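Local coordinates for oligopeptide-binding protein oppA (Lactococcus lactis, PDB 3DRF) that captures extracellular oligopeptides in a voluminous binding cavity and serves the OppABCDF ABC transporter in their uptake, at residues Arg103-Gly111 / Val238-Glu246. Numbering follows the deposited sequence.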
ATOM      1  N   ARG A 103      23.760  -9.697  -8.467  1.00  8.52           N
ATOM      2  CA  ARG A 103      24.608  -9.793  -9.679  1.00  9.20           C
ATOM      3  C   ARG A 103      25.994  -9.191  -9.447  1.00  9.96           C
ATOM      4  O   ARG A 103      26.150  -8.197  -8.816  1.00  9.37           O
ATOM      5  CB  ARG A 103      23.924  -9.087 -10.865  1.00  9.56           C
ATOM      6  CG  ARG A 103      22.918  -9.963 -11.559  1.00  9.33           C
ATOM      7  CD  ARG A 103      22.316  -9.171 -12.749  1.00 10.65           C
ATOM      8  NE  ARG A 103      21.352  -9.937 -13.534  1.00 11.20           N
ATOM      9  CZ  ARG A 103      21.655 -10.556 -14.656  1.00 14.70           C
ATOM     10  NH1 ARG A 103      22.897 -10.518 -15.118  1.00 15.72           N
ATOM     11  NH2 ARG A 103      20.717 -11.199 -15.294  1.00 15.13           N
ATOM     12  N   LYS A 104      27.006  -9.834 -10.000  1.00 11.28           N
ATOM     13  CA  LYS A 104      28.387  -9.314  -9.952  1.00 12.93           C
ATOM     14  C   LYS A 104      28.524  -7.869 -10.425  1.00 12.52           C
ATOM     15  O   LYS A 104      29.250  -7.098  -9.845  1.00 13.22           O
ATOM     16  CB  LYS A 104      29.302 -10.232 -10.770  1.00 14.25           C
ATOM     17  CG  LYS A 104      30.723  -9.938 -10.603  1.00 18.94           C
ATOM     18  CD  LYS A 104      31.541 -10.848 -11.542  1.00 24.04           C
ATOM     19  CE  LYS A 104      32.784 -10.191 -12.187  1.00 27.52           C
ATOM     20  NZ  LYS A 104      33.755 -11.286 -12.603  1.00 29.91           N
ATOM     21  N   ASP A 105      27.790  -7.540 -11.469  1.00 12.19           N
ATOM     22  CA  ASP A 105      27.837  -6.200 -12.105  1.00 12.16           C
ATOM     23  C   ASP A 105      26.707  -5.245 -11.689  1.00 11.03           C
ATOM     24  O   ASP A 105      26.440  -4.280 -12.308  1.00 10.97           O
ATOM     25  CB  ASP A 105      27.967  -6.282 -13.633  1.00 12.96           C
ATOM     26  CG  ASP A 105      26.882  -7.073 -14.274  1.00 15.21           C
ATOM     27  OD1 ASP A 105      26.062  -7.742 -13.610  1.00 17.93           O
ATOM     28  OD2 ASP A 105      26.847  -7.069 -15.532  1.00 19.13           O
ATOM     29  N   LEU A 106      26.025  -5.600 -10.631  1.00  9.66           N
ATOM     30  CA  LEU A 106      25.039  -4.671 -10.057  1.00  8.87           C
ATOM     31  C   LEU A 106      25.741  -3.510  -9.329  1.00  8.67           C
ATOM     32  O   LEU A 106      26.421  -3.722  -8.380  1.00  8.80           O
ATOM     33  CB  LEU A 106      24.090  -5.436  -9.088  1.00  8.69           C
ATOM     34  CG  LEU A 106      23.009  -4.600  -8.435  1.00  7.53           C
ATOM     35  CD1 LEU A 106      22.015  -4.016  -9.488  1.00  9.15           C
ATOM     36  CD2 LEU A 106      22.262  -5.459  -7.325  1.00  9.27           C
ATOM     37  N   LYS A 107      25.470  -2.325  -9.829  1.00  8.16           N
ATOM     38  CA  LYS A 107      26.071  -1.091  -9.335  1.00  8.14           C
ATOM     39  C   LYS A 107      24.998  -0.038  -9.000  1.00  7.58           C
ATOM     40  O   LYS A 107      23.918  -0.074  -9.475  1.00  8.18           O
ATOM     41  CB  LYS A 107      27.030  -0.553 -10.428  1.00  8.90           C
ATOM     42  CG  LYS A 107      28.251  -1.466 -10.721  1.00 11.91           C
ATOM     43  CD  LYS A 107      29.115  -0.814 -11.820  1.00 15.79           C
ATOM     44  CE  LYS A 107      30.267  -1.733 -12.127  1.00 18.52           C
ATOM     45  NZ  LYS A 107      31.011  -1.787 -10.868  1.00 22.38           N
ATOM     46  N   TRP A 108      25.387   0.879  -8.162  1.00  7.03           N
ATOM     47  CA  TRP A 108      24.681   2.156  -7.980  1.00  7.18           C
ATOM     48  C   TRP A 108      24.992   3.120  -9.140  1.00  7.47           C
ATOM     49  O   TRP A 108      25.951   2.931  -9.885  1.00  7.54           O
ATOM     50  CB  TRP A 108      25.170   2.844  -6.661  1.00  6.39           C
ATOM     51  CG  TRP A 108      24.763   2.005  -5.420  1.00  6.23           C
ATOM     52  CD1 TRP A 108      25.580   1.221  -4.692  1.00  6.91           C
ATOM     53  CD2 TRP A 108      23.438   1.821  -4.903  1.00  5.60           C
ATOM     54  NE1 TRP A 108      24.868   0.590  -3.696  1.00  6.38           N
ATOM     55  CE2 TRP A 108      23.548   0.928  -3.830  1.00  5.97           C
ATOM     56  CE3 TRP A 108      22.191   2.381  -5.203  1.00  6.14           C
ATOM     57  CZ2 TRP A 108      22.452   0.572  -3.035  1.00  6.10           C
ATOM     58  CZ3 TRP A 108      21.095   2.010  -4.428  1.00  6.21           C
ATOM     59  CH2 TRP A 108      21.238   1.096  -3.343  1.00  6.11           C
ATOM     60  N   SER A 109      24.175   4.166  -9.228  1.00  7.66           N
ATOM     61  CA  SER A 109      24.267   5.116 -10.347  1.00  8.25           C
ATOM     62  C   SER A 109      25.516   6.042 -10.272  1.00  8.91           C
ATOM     63  O   SER A 109      25.747   6.796 -11.158  1.00 10.50           O
ATOM     64  CB  SER A 109      22.984   5.915 -10.437  1.00  8.10           C
ATOM     65  OG  SER A 109      22.686   6.474  -9.167  1.00  8.54           O
ATOM     66  N   ASP A 110      26.294   5.928  -9.219  1.00  9.23           N
ATOM     67  CA  ASP A 110      27.604   6.609  -9.143  1.00  9.95           C
ATOM     68  C   ASP A 110      28.745   5.629  -9.516  1.00 10.41           C
ATOM     69  O   ASP A 110      29.885   5.997  -9.387  1.00 11.99           O
ATOM     70  CB  ASP A 110      27.816   7.197  -7.749  1.00 10.35           C
ATOM     71  CG  ASP A 110      28.103   6.162  -6.704  1.00 10.53           C
ATOM     72  OD1 ASP A 110      27.808   5.002  -6.898  1.00 10.42           O
ATOM     73  OD2 ASP A 110      28.626   6.523  -5.655  1.00 13.03           O
ATOM     74  N   GLY A 111      28.413   4.413  -9.976  1.00  9.71           N
ATOM     75  CA  GLY A 111      29.432   3.431 -10.362  1.00  9.95           C
ATOM     76  C   GLY A 111      29.957   2.516  -9.235  1.00  9.69           C
ATOM     77  O   GLY A 111      30.653   1.568  -9.518  1.00 11.39           O
ATOM     78  N   VAL A 238      17.361  10.222 -16.908  1.00  9.12           N
ATOM     79  CA  VAL A 238      18.261   9.949 -18.041  1.00  9.95           C
ATOM     80  C   VAL A 238      18.803   8.548 -17.860  1.00  9.65           C
ATOM     81  O   VAL A 238      18.705   8.012 -16.757  1.00  8.91           O
ATOM     82  CB  VAL A 238      19.461  10.993 -18.103  1.00 10.33           C
ATOM     83  CG1 VAL A 238      18.858  12.403 -18.218  1.00 12.00           C
ATOM     84  CG2 VAL A 238      20.349  10.869 -16.861  1.00 11.07           C
ATOM     85  N   PRO A 239      19.383   7.925 -18.877  1.00  9.70           N
ATOM     86  CA  PRO A 239      19.837   6.547 -18.678  1.00 10.01           C
ATOM     87  C   PRO A 239      20.939   6.467 -17.611  1.00  9.85           C
ATOM     88  O   PRO A 239      21.748   7.351 -17.477  1.00 10.24           O
ATOM     89  CB  PRO A 239      20.420   6.198 -20.049  1.00 10.33           C
ATOM     90  CG  PRO A 239      19.557   7.014 -21.028  1.00 10.71           C
ATOM     91  CD  PRO A 239      19.462   8.342 -20.306  1.00 10.20           C
ATOM     92  N   ASN A 240      20.892   5.379 -16.858  1.00  9.61           N
ATOM     93  CA  ASN A 240      21.940   5.030 -15.902  1.00  9.69           C
ATOM     94  C   ASN A 240      22.985   4.158 -16.606  1.00 10.37           C
ATOM     95  O   ASN A 240      22.734   3.062 -16.903  1.00 10.37           O
ATOM     96  CB  ASN A 240      21.297   4.260 -14.716  1.00  9.65           C
ATOM     97  CG  ASN A 240      22.321   3.635 -13.798  1.00  8.54           C
ATOM     98  OD1 ASN A 240      23.478   3.946 -13.815  1.00  9.56           O
ATOM     99  ND2 ASN A 240      21.860   2.754 -12.964  1.00 10.08           N
ATOM    100  N   PRO A 241      24.154   4.737 -16.883  1.00 11.91           N
ATOM    101  CA  PRO A 241      25.162   4.015 -17.671  1.00 12.22           C
ATOM    102  C   PRO A 241      25.747   2.779 -17.002  1.00 12.14           C
ATOM    103  O   PRO A 241      26.334   1.939 -17.612  1.00 13.52           O
ATOM    104  CB  PRO A 241      26.282   5.080 -17.900  1.00 13.19           C
ATOM    105  CG  PRO A 241      26.152   5.958 -16.811  1.00 13.52           C
ATOM    106  CD  PRO A 241      24.653   6.065 -16.487  1.00 12.79           C
ATOM    107  N   TYR A 242      25.538   2.695 -15.701  1.00 10.83           N
ATOM    108  CA  TYR A 242      26.018   1.532 -14.907  1.00 10.37           C
ATOM    109  C   TYR A 242      25.021   0.377 -14.802  1.00 10.13           C
ATOM    110  O   TYR A 242      25.343  -0.626 -14.249  1.00 10.56           O
ATOM    111  CB  TYR A 242      26.447   2.005 -13.503  1.00 10.43           C
ATOM    112  CG  TYR A 242      27.576   3.046 -13.531  1.00 10.57           C
ATOM    113  CD1 TYR A 242      28.886   2.683 -13.862  1.00 12.22           C
ATOM    114  CD2 TYR A 242      27.324   4.376 -13.202  1.00 11.81           C
ATOM    115  CE1 TYR A 242      29.881   3.615 -13.923  1.00 13.51           C
ATOM    116  CE2 TYR A 242      28.348   5.302 -13.216  1.00 14.34           C
ATOM    117  CZ  TYR A 242      29.608   4.881 -13.565  1.00 14.14           C
ATOM    118  OH  TYR A 242      30.645   5.773 -13.584  1.00 16.95           O
ATOM    119  N   TYR A 243      23.854   0.541 -15.362  1.00  9.80           N
ATOM    120  CA  TYR A 243      22.809  -0.517 -15.273  1.00  9.85           C
ATOM    121  C   TYR A 243      23.303  -1.773 -15.955  1.00 10.05           C
ATOM    122  O   TYR A 243      23.837  -1.730 -17.007  1.00 10.83           O
ATOM    123  CB  TYR A 243      21.535  -0.024 -15.996  1.00  9.97           C
ATOM    124  CG  TYR A 243      20.362  -0.998 -15.934  1.00  9.21           C
ATOM    125  CD1 TYR A 243      19.825  -1.427 -14.695  1.00  8.65           C
ATOM    126  CD2 TYR A 243      19.793  -1.490 -17.107  1.00  9.98           C
ATOM    127  CE1 TYR A 243      18.786  -2.329 -14.654  1.00 10.41           C
ATOM    128  CE2 TYR A 243      18.743  -2.411 -17.059  1.00 10.89           C
ATOM    129  CZ  TYR A 243      18.261  -2.815 -15.839  1.00 10.38           C
ATOM    130  OH  TYR A 243      17.210  -3.726 -15.809  1.00 13.17           O
ATOM    131  N   TRP A 244      23.062  -2.904 -15.325  1.00 10.17           N
ATOM    132  CA  TRP A 244      23.577  -4.206 -15.752  1.00 10.60           C
ATOM    133  C   TRP A 244      22.802  -4.805 -16.922  1.00 11.16           C
ATOM    134  O   TRP A 244      23.249  -5.670 -17.562  1.00 12.55           O
ATOM    135  CB  TRP A 244      23.552  -5.178 -14.532  1.00 10.63           C
ATOM    136  CG  TRP A 244      22.133  -5.331 -13.940  1.00 10.10           C
ATOM    137  CD1 TRP A 244      21.607  -4.598 -12.961  1.00 10.57           C
ATOM    138  CD2 TRP A 244      21.075  -6.178 -14.429  1.00 10.51           C
ATOM    139  NE1 TRP A 244      20.304  -4.932 -12.769  1.00 10.71           N
ATOM    140  CE2 TRP A 244      19.945  -5.896 -13.671  1.00  9.96           C
ATOM    141  CE3 TRP A 244      20.991  -7.165 -15.433  1.00 11.44           C
ATOM    142  CZ2 TRP A 244      18.740  -6.552 -13.856  1.00 11.01           C
ATOM    143  CZ3 TRP A 244      19.774  -7.794 -15.643  1.00 11.78           C
ATOM    144  CH2 TRP A 244      18.666  -7.488 -14.856  1.00 10.58           C
ATOM    145  N   GLY A 245      21.598  -4.336 -17.113  1.00 12.14           N
ATOM    146  CA  GLY A 245      20.631  -5.007 -17.955  1.00 13.01           C
ATOM    147  C   GLY A 245      20.460  -4.381 -19.300  1.00 13.63           C
ATOM    148  O   GLY A 245      21.327  -3.806 -19.839  1.00 13.62           O
ATOM    149  N   GLU A 246      19.279  -4.586 -19.837  1.00 14.85           N
ATOM    150  CA  GLU A 246      18.964  -4.113 -21.173  1.00 15.63           C
ATOM    151  C   GLU A 246      19.017  -2.575 -21.158  1.00 15.10           C
ATOM    152  O   GLU A 246      18.381  -1.963 -20.380  1.00 14.87           O
ATOM    153  CB  GLU A 246      17.558  -4.610 -21.569  1.00 16.50           C
ATOM    154  CG  GLU A 246      17.451  -6.130 -21.693  1.00 20.01           C
ATOM    155  CD  GLU A 246      18.280  -6.672 -22.840  1.00 23.95           C
ATOM    156  OE1 GLU A 246      18.145  -6.107 -23.930  1.00 26.23           O
ATOM    157  OE2 GLU A 246      19.054  -7.628 -22.623  1.00 27.27           O
TER
HETATM  158  O   HOH W   1      27.139  -2.777 -14.474  1.00 16.36           O
HETATM  159  O   HOH W   2      24.851  -7.916 -17.213  1.00 29.64           O
HETATM  160  O   HOH W   3      22.507   0.074 -11.785  1.00  9.61           O
HETATM  161  O   HOH W   4      23.900  -2.183 -12.313  1.00 10.53           O
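Tyr242 lays its phenol ring flat against Gly111, whose CA sits 3.3 Å from the centroid of the Tyr242 ring and only 3° off the ring normal. Gly111 has no CB to hold the ring off, and its backbone angles suit glycine as well. Followed outward, Tyr242 CB meets Trp108 O and Lys107 CB. With CG anti to the carbonyl carbon (chi1 -60°), the ring then runs across the Trp108-Gly111 type I turn: Tyr242 CD2 has Ser109 O at the ring edge, 3.5 Å away, Tyr242 CE2 lies 3.4 Å from Gly111 N, Tyr242 CD1 brushes Lys107 CD, and Gly111 CA remains the nearest atom to Tyr242 OH. With an alanine here, Gly111 CA would probably lose its aromatic cover and the Lys107 chain its ring neighbour. At the other end, the nearly parallel Arg103 guanidinium lies over one face of the Trp244 indole, planes 11° apart, and Arg103 CD makes a CH-pi contact; Gly84 and Gly85 carbonyls steady it. Leu106 CD1 touches Trp244 CD1. Waters bridge the segments, one donating to both Asp105 O and Tyr242 O, another to Asp105 OD2 and Trp244 O. Tyr242 N donates to Asn240 OD1, closing an Asx turn, while Asn240 ND2 bonds to Gly222 O. Aromatic rings laid on a glycine and an arginine, with water bridges, thus join the loops after strands 97-102 (antiparallel sheet) and 234-239 (mixed sheet) in this family 5 solute-binding fold.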